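Side-chain contacts in phosphate-binding protein (Unidentified prokaryotic organism, PDB 3W9V), which binds phosphate, belongs to the PstS family of phosphate-transport proteins and associates with human PON1: residues V115-I120 with T159-T164; A121-S124 with G130-G133; K34-F39 with S62-T67; A104-V109 with A241-S246. The protein carries 1 engineered substitution. One frame throughout, in Å; residues are numbered along the deposited sequence.

Contact 1 (V115-I120 with T159-T164); sequences VFSGRI and TTEPGT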
loop_
_atom_site.group_PDB
_atom_site.type_symbol
_atom_site.label_atom_id
_atom_site.label_comp_id
_atom_site.label_asym_id
_atom_site.label_seq_id
_atom_site.Cartn_x
_atom_site.Cartn_y
_atom_site.Cartn_z
ATOM N N VAL A 115 -12.013 -0.080 -18.124
ATOM C CA VAL A 115 -10.824 0.682 -18.481
ATOM C C VAL A 115 -9.571 -0.167 -18.295
ATOM O O VAL A 115 -8.707 -0.235 -19.175
ATOM C CB VAL A 115 -10.728 1.978 -17.656
ATOM C CG1 VAL A 115 -9.353 2.626 -17.807
ATOM C CG2 VAL A 115 -11.836 2.943 -18.070
ATOM N N PHE A 116 -9.493 -0.851 -17.164
ATOM C CA PHE A 116 -8.282 -1.596 -16.853
ATOM C C PHE A 116 -8.207 -2.996 -17.470
ATOM O O PHE A 116 -7.135 -3.606 -17.487
ATOM C CB PHE A 116 -8.006 -1.558 -15.346
ATOM C CG PHE A 116 -7.496 -0.218 -14.884
ATOM C CD1 PHE A 116 -6.144 0.076 -14.950
ATOM C CD2 PHE A 116 -8.366 0.768 -14.453
ATOM C CE1 PHE A 116 -5.668 1.317 -14.564
ATOM C CE2 PHE A 116 -7.893 2.012 -14.062
ATOM C CZ PHE A 116 -6.539 2.284 -14.119
ATOM N N SER A 117 -9.321 -3.474 -18.024
ATOM C CA SER A 117 -9.322 -4.725 -18.784
ATOM C C SER A 117 -9.090 -4.488 -20.272
ATOM O O SER A 117 -8.710 -5.411 -20.996
ATOM C CB SER A 117 -10.645 -5.473 -18.614
ATOM O OG SER A 117 -11.679 -4.847 -19.359
ATOM N N GLY A 118 -9.338 -3.267 -20.735
ATOM C CA GLY A 118 -9.245 -2.960 -22.150
ATOM C C GLY A 118 -10.581 -2.949 -22.872
ATOM O O GLY A 118 -10.653 -2.542 -24.033
ATOM N N ARG A 119 -11.637 -3.394 -22.195
ATOM C CA ARG A 119 -12.974 -3.392 -22.782
ATOM C C ARG A 119 -13.426 -1.983 -23.168
ATOM O O ARG A 119 -14.068 -1.787 -24.207
ATOM C CB ARG A 119 -13.984 -4.021 -21.824
ATOM C CG ARG A 119 -15.426 -3.925 -22.303
ATOM C CD ARG A 119 -16.367 -4.664 -21.375
ATOM N NE ARG A 119 -16.232 -4.229 -19.988
ATOM C CZ ARG A 119 -16.849 -3.173 -19.468
ATOM N NH1 ARG A 119 -17.633 -2.414 -20.225
ATOM N NH2 ARG A 119 -16.665 -2.870 -18.193
ATOM N N ILE A 120 -13.096 -1.005 -22.330
ATOM C CA ILE A 120 -13.395 0.387 -22.631
ATOM C C ILE A 120 -12.110 1.078 -23.063
ATOM O O ILE A 120 -11.224 1.327 -22.245
ATOM C CB ILE A 120 -13.976 1.117 -21.412
ATOM C CG1 ILE A 120 -15.289 0.469 -20.971
ATOM C CG2 ILE A 120 -14.187 2.595 -21.733
ATOM C CD1 ILE A 120 -15.823 1.022 -19.666
ATOM N N THR A 159 -16.222 -8.602 -11.949
ATOM C CA THR A 159 -16.723 -9.964 -12.061
ATOM C C THR A 159 -17.511 -10.237 -13.341
ATOM O O THR A 159 -18.050 -11.330 -13.514
ATOM C CB THR A 159 -17.596 -10.312 -10.850
ATOM O OG1 THR A 159 -18.802 -9.537 -10.889
ATOM C CG2 THR A 159 -16.851 -10.019 -9.552
ATOM N N THR A 160 -17.569 -9.261 -14.243
ATOM C CA THR A 160 -18.288 -9.435 -15.507
ATOM C C THR A 160 -17.486 -8.939 -16.708
ATOM O O THR A 160 -18.056 -8.515 -17.713
ATOM C CB THR A 160 -19.684 -8.766 -15.499
ATOM O OG1 THR A 160 -19.552 -7.373 -15.193
ATOM C CG2 THR A 160 -20.595 -9.427 -14.478
ATOM N N GLU A 161 -16.161 -8.999 -16.612
ATOM C CA GLU A 161 -15.312 -8.779 -17.783
ATOM C C GLU A 161 -15.160 -10.106 -18.534
ATOM O O GLU A 161 -15.492 -11.158 -18.001
ATOM C CB GLU A 161 -13.939 -8.249 -17.363
ATOM C CG GLU A 161 -13.996 -6.942 -16.579
ATOM C CD GLU A 161 -14.708 -5.834 -17.327
ATOM O OE1 GLU A 161 -14.261 -5.470 -18.436
ATOM O OE2 GLU A 161 -15.728 -5.333 -16.807
ATOM N N PRO A 162 -14.643 -10.069 -19.771
ATOM C CA PRO A 162 -14.416 -11.351 -20.448
ATOM C C PRO A 162 -13.439 -12.238 -19.670
ATOM O O PRO A 162 -13.675 -13.447 -19.540
ATOM C CB PRO A 162 -13.827 -10.929 -21.793
ATOM C CG PRO A 162 -14.426 -9.587 -22.038
ATOM C CD PRO A 162 -14.477 -8.929 -20.686
ATOM N N GLY A 163 -12.374 -11.630 -19.146
ATOM C CA GLY A 163 -11.423 -12.311 -18.287
ATOM C C GLY A 163 -11.591 -11.912 -16.832
ATOM O O GLY A 163 -12.539 -11.209 -16.467
ATOM N N THR A 164 -10.670 -12.382 -15.996
ATOM C CA THR A 164 -10.655 -12.017 -14.586
ATOM C C THR A 164 -9.264 -11.544 -14.192
ATOM O O THR A 164 -8.267 -11.930 -14.811
ATOM C CB THR A 164 -11.056 -13.197 -13.680
ATOM O OG1 THR A 164 -10.294 -14.353 -14.042
ATOM C CG2 THR A 164 -12.532 -13.511 -13.820
#
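An ST turn at the end of helix 109-117 brings Ser117 and Arg119 together against Glu161, which sits in the loop after helix 145-157. The turn is closed by the backbone N of Arg119, 3.2 Å from Ser117 OG, just where Gly118 has left the helix. The same hydroxyl then gives its proton to the carboxylate: Ser117 OG lies 2.8 Å from Glu161 OE1, on the anti side and well out of the plane. Arg119 takes the acid side-on. Its chain is bent at chi3 (54°), which turns NE and NH2 together to the two oxygens. NE donates to Glu161 OE1 over 2.8 Å in an almost straight bond (167°), while Arg119 NH2 reaches the syn lone pair of Glu161 OE2 at 3.0 Å. The grip is twisted rather than flat, with guanidinium and carboxylate planes 44° apart. Lys110, from the same helix, forms a second salt bridge to OE2, so the carboxylate is held by two cations and a hydroxyl, which should favour its charged form. Around OE1 the two donors divide the space: Ser117 OG and Arg119 NE come in from opposite faces of the carboxylate plane.

Contact 2 (A121-S124 with G130-G133); sequences ADWS and GRSG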
loop_
_atom_site.group_PDB
_atom_site.type_symbol
_atom_site.label_atom_id
_atom_site.label_comp_id
_atom_site.label_asym_id
_atom_site.label_seq_id
_atom_site.Cartn_x
_atom_site.Cartn_y
_atom_site.Cartn_z
ATOM N N ALA A 121 -12.018 1.387 -24.353
ATOM C CA ALA A 121 -10.791 1.921 -24.933
ATOM C C ALA A 121 -10.887 3.406 -25.278
ATOM O O ALA A 121 -9.894 4.022 -25.662
ATOM C CB ALA A 121 -10.402 1.118 -26.168
ATOM N N ASP A 122 -12.081 3.972 -25.141
ATOM C CA ASP A 122 -12.310 5.375 -25.459
ATOM C C ASP A 122 -13.002 6.080 -24.299
ATOM O O ASP A 122 -13.880 5.511 -23.650
ATOM C CB ASP A 122 -13.157 5.506 -26.731
ATOM C CG ASP A 122 -13.108 6.902 -27.322
ATOM O OD1 ASP A 122 -12.290 7.127 -28.240
ATOM O OD2 ASP A 122 -13.877 7.776 -26.869
ATOM N N TRP A 123 -12.596 7.320 -24.045
ATOM C CA TRP A 123 -13.164 8.127 -22.972
ATOM C C TRP A 123 -14.676 8.327 -23.100
ATOM O O TRP A 123 -15.354 8.604 -22.110
ATOM C CB TRP A 123 -12.448 9.480 -22.886
ATOM C CG TRP A 123 -11.146 9.404 -22.150
ATOM C CD1 TRP A 123 -9.903 9.246 -22.692
ATOM C CD2 TRP A 123 -10.963 9.470 -20.732
ATOM N NE1 TRP A 123 -8.955 9.213 -21.694
ATOM C CE2 TRP A 123 -9.581 9.346 -20.483
ATOM C CE3 TRP A 123 -11.834 9.620 -19.649
ATOM C CZ2 TRP A 123 -9.050 9.376 -19.194
ATOM C CZ3 TRP A 123 -11.304 9.647 -18.371
ATOM C CH2 TRP A 123 -9.926 9.524 -18.156
ATOM N N SER A 124 -15.209 8.172 -24.310
ATOM C CA SER A 124 -16.648 8.326 -24.529
ATOM C C SER A 124 -17.460 7.239 -23.820
ATOM O O SER A 124 -18.673 7.378 -23.640
ATOM C CB SER A 124 -16.975 8.340 -26.026
ATOM O OG SER A 124 -16.542 7.147 -26.655
ATOM N N GLY A 130 -18.011 13.731 -20.375
ATOM C CA GLY A 130 -17.888 14.732 -21.421
ATOM C C GLY A 130 -16.544 14.698 -22.122
ATOM O O GLY A 130 -16.024 15.731 -22.549
ATOM N N ARG A 131 -15.982 13.500 -22.239
ATOM C CA ARG A 131 -14.671 13.314 -22.850
ATOM C C ARG A 131 -14.734 12.243 -23.928
ATOM O O ARG A 131 -15.511 11.295 -23.822
ATOM C CB ARG A 131 -13.641 12.917 -21.788
ATOM C CG ARG A 131 -13.269 14.037 -20.822
ATOM C CD ARG A 131 -12.715 13.471 -19.516
ATOM N NE ARG A 131 -11.990 14.463 -18.722
ATOM C CZ ARG A 131 -12.563 15.363 -17.928
ATOM N NH1 ARG A 131 -11.811 16.210 -17.239
ATOM N NH2 ARG A 131 -13.885 15.423 -17.823
ATOM N N SER A 132 -13.914 12.396 -24.960
ATOM C CA SER A 132 -13.832 11.396 -26.019
ATOM C C SER A 132 -12.397 11.269 -26.515
ATOM O O SER A 132 -11.605 12.202 -26.390
ATOM C CB SER A 132 -14.775 11.741 -27.175
ATOM O OG SER A 132 -14.415 12.969 -27.780
ATOM N N GLY A 133 -12.066 10.111 -27.076
ATOM C CA GLY A 133 -10.715 9.850 -27.533
ATOM C C GLY A 133 -10.093 8.697 -26.770
ATOM O O GLY A 133 -10.624 8.268 -25.743
HETATM O O HOH W 1 -17.139 10.737 -21.502
#
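Asp122 starts an Asx turn and, with the same carboxylate oxygen, catches Gly133 on the returning arm of the loop between helix 109-117 and strand 136-140. That oxygen, OD2, is the crowded heart of the contact. Ser124 N closes the turn by meeting Asp122 OD2 on the anti side, and Ser124 OG gives Asp122 OD2 a proton over 2.7 Å. Gly133 N comes to Asp122 OD2 from above the carboxylate plane at 3.0 Å. Three donors on one atom fix the rotation of the carboxylate. Beside it the backbones lock directly: Trp123 N donates to Gly133 O at 2.8 Å, nearly straight at 174°. Gly133 O also sits at the edge of the indole, 3.3 Å from Trp123 CD1. Trp123 and Arg131 then run inward side by side, pointing the same way, with their CB atoms 3.8 Å apart. The far ends of both are held by backbone carbonyls: Trp123 NE1 by Gly206, the Arg131 guanidinium chiefly by Asn103. The outer side is looser. Ser132 points away overall, though its CB still grazes Asp122 OD2, and both it and Ser124 are exposed. Further along, a water also lies between the arms, close to Trp123 O and accepting from Arg131 N at 3.1 Å.

Contact 3 (K34-F39 with S62-T67); sequences KGKIAF and SKLTAT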
loop_
_atom_site.group_PDB
_atom_site.type_symbol
_atom_site.label_atom_id
_atom_site.label_comp_id
_atom_site.label_asym_id
_atom_site.label_seq_id
_atom_site.Cartn_x
_atom_site.Cartn_y
_atom_site.Cartn_z
ATOM N N LYS A 34 11.268 -5.242 -3.957
ATOM C CA LYS A 34 12.650 -5.059 -3.537
ATOM C C LYS A 34 12.782 -4.884 -2.027
ATOM O O LYS A 34 13.751 -5.353 -1.425
ATOM C CB LYS A 34 13.302 -3.904 -4.294
ATOM C CG LYS A 34 13.679 -4.284 -5.713
ATOM C CD LYS A 34 14.536 -3.221 -6.373
ATOM C CE LYS A 34 14.931 -3.627 -7.785
ATOM N NZ LYS A 34 13.753 -3.658 -8.695
ATOM N N GLY A 35 11.810 -4.224 -1.408
ATOM C CA GLY A 35 11.818 -4.083 0.041
ATOM C C GLY A 35 11.779 -5.431 0.742
ATOM O O GLY A 35 12.526 -5.676 1.697
ATOM N N LYS A 36 10.903 -6.312 0.267
ATOM C CA LYS A 36 10.802 -7.633 0.867
ATOM C C LYS A 36 12.104 -8.419 0.708
ATOM O O LYS A 36 12.575 -9.024 1.665
ATOM C CB LYS A 36 9.599 -8.413 0.320
ATOM C CG LYS A 36 8.256 -7.813 0.719
ATOM C CD LYS A 36 7.106 -8.796 0.528
ATOM C CE LYS A 36 6.870 -9.128 -0.936
ATOM N NZ LYS A 36 5.779 -10.136 -1.071
ATOM N N ILE A 37 12.682 -8.417 -0.492
ATOM C CA ILE A 37 13.948 -9.114 -0.714
ATOM C C ILE A 37 15.042 -8.540 0.190
ATOM O O ILE A 37 15.799 -9.277 0.837
ATOM C CB ILE A 37 14.388 -9.017 -2.191
ATOM C CG1 ILE A 37 13.452 -9.833 -3.085
ATOM C CG2 ILE A 37 15.829 -9.500 -2.369
ATOM C CD1 ILE A 37 13.578 -9.501 -4.553
ATOM N N ALA A 38 15.104 -7.214 0.244
ATOM C CA ALA A 38 16.111 -6.536 1.047
ATOM C C ALA A 38 16.057 -7.006 2.492
ATOM O O ALA A 38 17.082 -7.345 3.083
ATOM C CB ALA A 38 15.940 -5.026 0.966
ATOM N N PHE A 39 14.857 -7.029 3.070
ATOM C CA PHE A 39 14.742 -7.481 4.446
ATOM C C PHE A 39 14.959 -8.988 4.596
ATOM O O PHE A 39 15.773 -9.427 5.413
ATOM C CB PHE A 39 13.394 -7.102 5.062
ATOM C CG PHE A 39 13.257 -7.543 6.490
ATOM C CD1 PHE A 39 13.670 -6.719 7.521
ATOM C CD2 PHE A 39 12.751 -8.796 6.804
ATOM C CE1 PHE A 39 13.563 -7.126 8.838
ATOM C CE2 PHE A 39 12.652 -9.212 8.120
ATOM C CZ PHE A 39 13.052 -8.373 9.137
ATOM N N SER A 62 2.868 -4.956 -0.234
ATOM C CA SER A 62 2.660 -6.345 -0.642
ATOM C C SER A 62 2.839 -7.250 0.570
ATOM O O SER A 62 3.863 -7.184 1.255
ATOM C CB SER A 62 3.665 -6.741 -1.726
ATOM O OG SER A 62 3.664 -8.147 -1.937
ATOM N N LYS A 63 1.845 -8.087 0.851
ATOM C CA LYS A 63 1.949 -8.996 1.983
ATOM C C LYS A 63 3.047 -10.031 1.785
ATOM O O LYS A 63 3.329 -10.475 0.666
ATOM C CB LYS A 63 0.625 -9.703 2.247
ATOM C CG LYS A 63 -0.364 -8.830 2.973
ATOM C CD LYS A 63 -1.568 -9.606 3.452
ATOM C CE LYS A 63 -1.215 -10.620 4.514
ATOM N NZ LYS A 63 -2.425 -11.069 5.259
ATOM N N LEU A 64 3.670 -10.429 2.884
ATOM C CA LEU A 64 4.605 -11.539 2.837
ATOM C C LEU A 64 3.860 -12.813 2.449
ATOM O O LEU A 64 2.782 -13.095 2.977
ATOM C CB LEU A 64 5.286 -11.706 4.194
ATOM C CG LEU A 64 6.300 -10.600 4.504
ATOM C CD1 LEU A 64 6.580 -10.524 5.996
ATOM C CD2 LEU A 64 7.586 -10.842 3.731
ATOM N N THR A 65 4.427 -13.573 1.519
ATOM C CA THR A 65 3.802 -14.810 1.065
ATOM C C THR A 65 4.129 -15.967 1.997
ATOM O O THR A 65 5.030 -15.873 2.831
ATOM C CB THR A 65 4.286 -15.198 -0.330
ATOM O OG1 THR A 65 5.668 -15.564 -0.260
ATOM C CG2 THR A 65 4.107 -14.041 -1.310
ATOM N N ALA A 66 3.410 -17.072 1.830
ATOM C CA ALA A 66 3.671 -18.268 2.620
ATOM C C ALA A 66 5.117 -18.732 2.463
ATOM O O ALA A 66 5.762 -19.095 3.445
ATOM C CB ALA A 66 2.711 -19.382 2.234
ATOM N N THR A 67 5.620 -18.727 1.232
ATOM C CA THR A 67 6.993 -19.140 0.973
ATOM C C THR A 67 7.992 -18.187 1.627
ATOM O O THR A 67 8.969 -18.620 2.236
ATOM C CB THR A 67 7.271 -19.257 -0.543
ATOM O OG1 THR A 67 6.421 -20.269 -1.104
ATOM C CG2 THR A 67 8.720 -19.639 -0.802
#
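With CG anti to its own carbonyl carbon (chi1 -67°) and a kink at chi3 (-66°), Lys36 sends its amine out of helix 32-41 to Ser62 and Lys63. Ser62 answers with OG swung anti to its backbone N (chi1 168°), which puts the hydroxyl 3.0 Å from Lys36 NZ. A second proton of the amine goes to the backbone: Lys36 NZ is 3.0 Å from Lys63 O and approaches from well above the carbonyl plane. The ammonium also forms a salt bridge with Glu68, so a buried charge is met by a carboxylate, a hydroxyl and a carbonyl. Ser62 OG has a further partner in Glu148, which also takes the backbone N of Lys63. Lower down, the aliphatic part of the lysine does the packing. Lys36 CD lies 3.8 Å from Leu64 CD2, the two side chains sliding past each other in opposite directions, and Leu64 continues onto Ile302 and Leu83 of the central sheet. A methionine in place of Lys36 would probably leave Lys63 O and Ser62 OG without this donor and Glu68 without its positive mate. Glu68 OE1 also accepts from Thr65 N, while Thr65, at the N-cap, caps a backbone N of helix 66-75 with its side chain. The lysine thus ties helix 32-41 to an N-cap arrangement consistent with a capping box.

Contact 4 (A104-V109 with A241-S246); sequences AVDLSV and AVEGKS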
loop_
_atom_site.group_PDB
_atom_site.type_symbol
_atom_site.label_atom_id
_atom_site.label_comp_id
_atom_site.label_asym_id
_atom_site.label_seq_id
_atom_site.Cartn_x
_atom_site.Cartn_y
_atom_site.Cartn_z
ATOM N N ALA A 104 -16.890 16.460 -14.231
ATOM C CA ALA A 104 -16.290 15.530 -13.287
ATOM C C ALA A 104 -16.202 14.144 -13.911
ATOM O O ALA A 104 -17.150 13.673 -14.542
ATOM C CB ALA A 104 -17.104 15.477 -12.005
ATOM N N VAL A 105 -15.052 13.501 -13.747
ATOM C CA VAL A 105 -14.911 12.103 -14.113
ATOM C C VAL A 105 -15.228 11.267 -12.886
ATOM O O VAL A 105 -14.544 11.350 -11.865
ATOM C CB VAL A 105 -13.506 11.787 -14.645
ATOM C CG1 VAL A 105 -13.324 10.283 -14.826
ATOM C CG2 VAL A 105 -13.277 12.524 -15.954
ATOM N N ASP A 106 -16.298 10.489 -12.987
ATOM C CA ASP A 106 -16.788 9.687 -11.883
ATOM C C ASP A 106 -16.999 8.286 -12.427
ATOM O O ASP A 106 -17.977 8.028 -13.130
ATOM C CB ASP A 106 -18.109 10.274 -11.378
ATOM C CG ASP A 106 -18.620 9.594 -10.123
ATOM O OD1 ASP A 106 -18.011 8.599 -9.675
ATOM O OD2 ASP A 106 -19.653 10.060 -9.588
ATOM N N LEU A 107 -16.070 7.385 -12.122
ATOM C CA LEU A 107 -16.137 6.026 -12.639
ATOM C C LEU A 107 -17.063 5.156 -11.812
ATOM O O LEU A 107 -16.944 5.101 -10.590
ATOM C CB LEU A 107 -14.744 5.397 -12.621
ATOM C CG LEU A 107 -13.683 6.067 -13.488
ATOM C CD1 LEU A 107 -12.295 5.571 -13.123
ATOM C CD2 LEU A 107 -13.968 5.811 -14.959
ATOM N N SER A 108 -17.985 4.461 -12.467
ATOM C CA SER A 108 -18.625 3.346 -11.798
ATOM C C SER A 108 -17.565 2.263 -11.670
ATOM O O SER A 108 -16.567 2.272 -12.396
ATOM C CB SER A 108 -19.801 2.820 -12.614
ATOM O OG SER A 108 -19.353 2.287 -13.843
ATOM N N VAL A 109 -17.764 1.328 -10.756
ATOM C CA VAL A 109 -16.833 0.217 -10.651
ATOM C C VAL A 109 -16.788 -0.573 -11.964
ATOM O O VAL A 109 -15.715 -0.980 -12.409
ATOM C CB VAL A 109 -17.162 -0.683 -9.447
ATOM C CG1 VAL A 109 -16.305 -1.940 -9.457
ATOM C CG2 VAL A 109 -16.956 0.090 -8.148
ATOM N N ALA A 241 -29.794 7.411 -8.187
ATOM C CA ALA A 241 -28.441 7.629 -8.681
ATOM C C ALA A 241 -27.552 8.204 -7.587
ATOM O O ALA A 241 -27.934 9.149 -6.893
ATOM C CB ALA A 241 -28.460 8.554 -9.887
ATOM N N VAL A 242 -26.371 7.614 -7.426
ATOM C CA VAL A 242 -25.403 8.094 -6.452
ATOM C C VAL A 242 -24.092 8.464 -7.134
ATOM O O VAL A 242 -23.687 7.842 -8.119
ATOM C CB VAL A 242 -25.140 7.058 -5.337
ATOM C CG1 VAL A 242 -26.418 6.772 -4.561
ATOM C CG2 VAL A 242 -24.568 5.775 -5.913
ATOM N N GLU A 243 -23.438 9.494 -6.614
ATOM C CA GLU A 243 -22.135 9.895 -7.123
ATOM C C GLU A 243 -21.036 9.113 -6.423
ATOM O O GLU A 243 -21.176 8.719 -5.265
ATOM C CB GLU A 243 -21.911 11.395 -6.923
ATOM C CG GLU A 243 -22.881 12.281 -7.695
ATOM C CD GLU A 243 -22.581 13.759 -7.538
ATOM O OE1 GLU A 243 -21.735 14.112 -6.690
ATOM O OE2 GLU A 243 -23.192 14.570 -8.265
ATOM N N GLY A 244 -19.944 8.877 -7.140
ATOM C CA GLY A 244 -18.756 8.304 -6.538
ATOM C C GLY A 244 -18.069 9.309 -5.631
ATOM O O GLY A 244 -18.466 10.475 -5.556
ATOM N N LYS A 245 -17.023 8.854 -4.948
ATOM C CA LYS A 245 -16.278 9.691 -4.018
ATOM C C LYS A 245 -14.851 9.894 -4.498
ATOM O O LYS A 245 -14.316 9.093 -5.266
ATOM C CB LYS A 245 -16.245 9.045 -2.631
ATOM C CG LYS A 245 -17.606 8.866 -1.982
ATOM C CD LYS A 245 -18.266 10.208 -1.706
ATOM C CE LYS A 245 -19.524 10.038 -0.869
ATOM N NZ LYS A 245 -20.467 9.061 -1.484
ATOM N N SER A 246 -14.227 10.967 -4.030
ATOM C CA SER A 246 -12.811 11.189 -4.268
ATOM C C SER A 246 -12.012 10.241 -3.382
ATOM O O SER A 246 -12.534 9.718 -2.404
ATOM C CB SER A 246 -12.448 12.622 -3.905
ATOM O OG SER A 246 -12.312 12.736 -2.499
#
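The flat carboxylate of Asp106 is met at its edge by the backbone N of Gly244, on the syn lone pair of OD2. Gly244 N to Asp106 OD2 is short, 2.7 Å, with an angle of 158° at the hydrogen. On the same flank Asp106 OD1 comes to 3.2 Å from Gly244 CA, while OD2 lies 3.5 Å from Glu243 CA and 3.7 Å from Glu243 CB. The acid therefore fits snugly against the extended chain at Glu243 and Gly244. A beta carbon on Gly244 would fall 2.2 Å from Asp106 OD1, too close to be tolerated in this arrangement. The torsions explain the reach: CG stands anti to the backbone N (chi1 -174°), and chi2 of -5° turns OD1 back over CA while OD2 points onward. A leucine in place of Asp106 would probably leave Gly244 N without its acceptor and push a branched carbon group against the glycine. Glu243 OE1 stays 5.4 Å from Asp106 OD2, and these like charges have Arg231 nearby, touching Asp106 and making a long, weak ion pair with Glu243. In the small mixed sheet, strand 106-107 runs parallel to 231-237 and strand 240-242 antiparallel to it on the other side. Asp106 thus joins one outer strand to the chain leaving the other, just before Ser108 N-caps helix 109-117.

From the N terminus, contact 3 comes first and closes a loop that takes in strand 57-60, tying helix 32-41 to the start of helix 66-75 beside the five-stranded sheet. The chain then crosses to the other half of the molecule, where the remaining three contacts nest without crossing. Contact 4 closes the widest loop, from strand 106-107 to the end of strand 240-242. Inside it, contact 1 joins the end of helix 109-117 to the loop after helix 145-157, and inside that contact 2 pinches the turn before strand 136-140. Val105, in segment 104-109 of contact 4, packs against Trp123 and Arg131 of contact 2. Contacts 2 and 3 lie about 39 Å apart between centres.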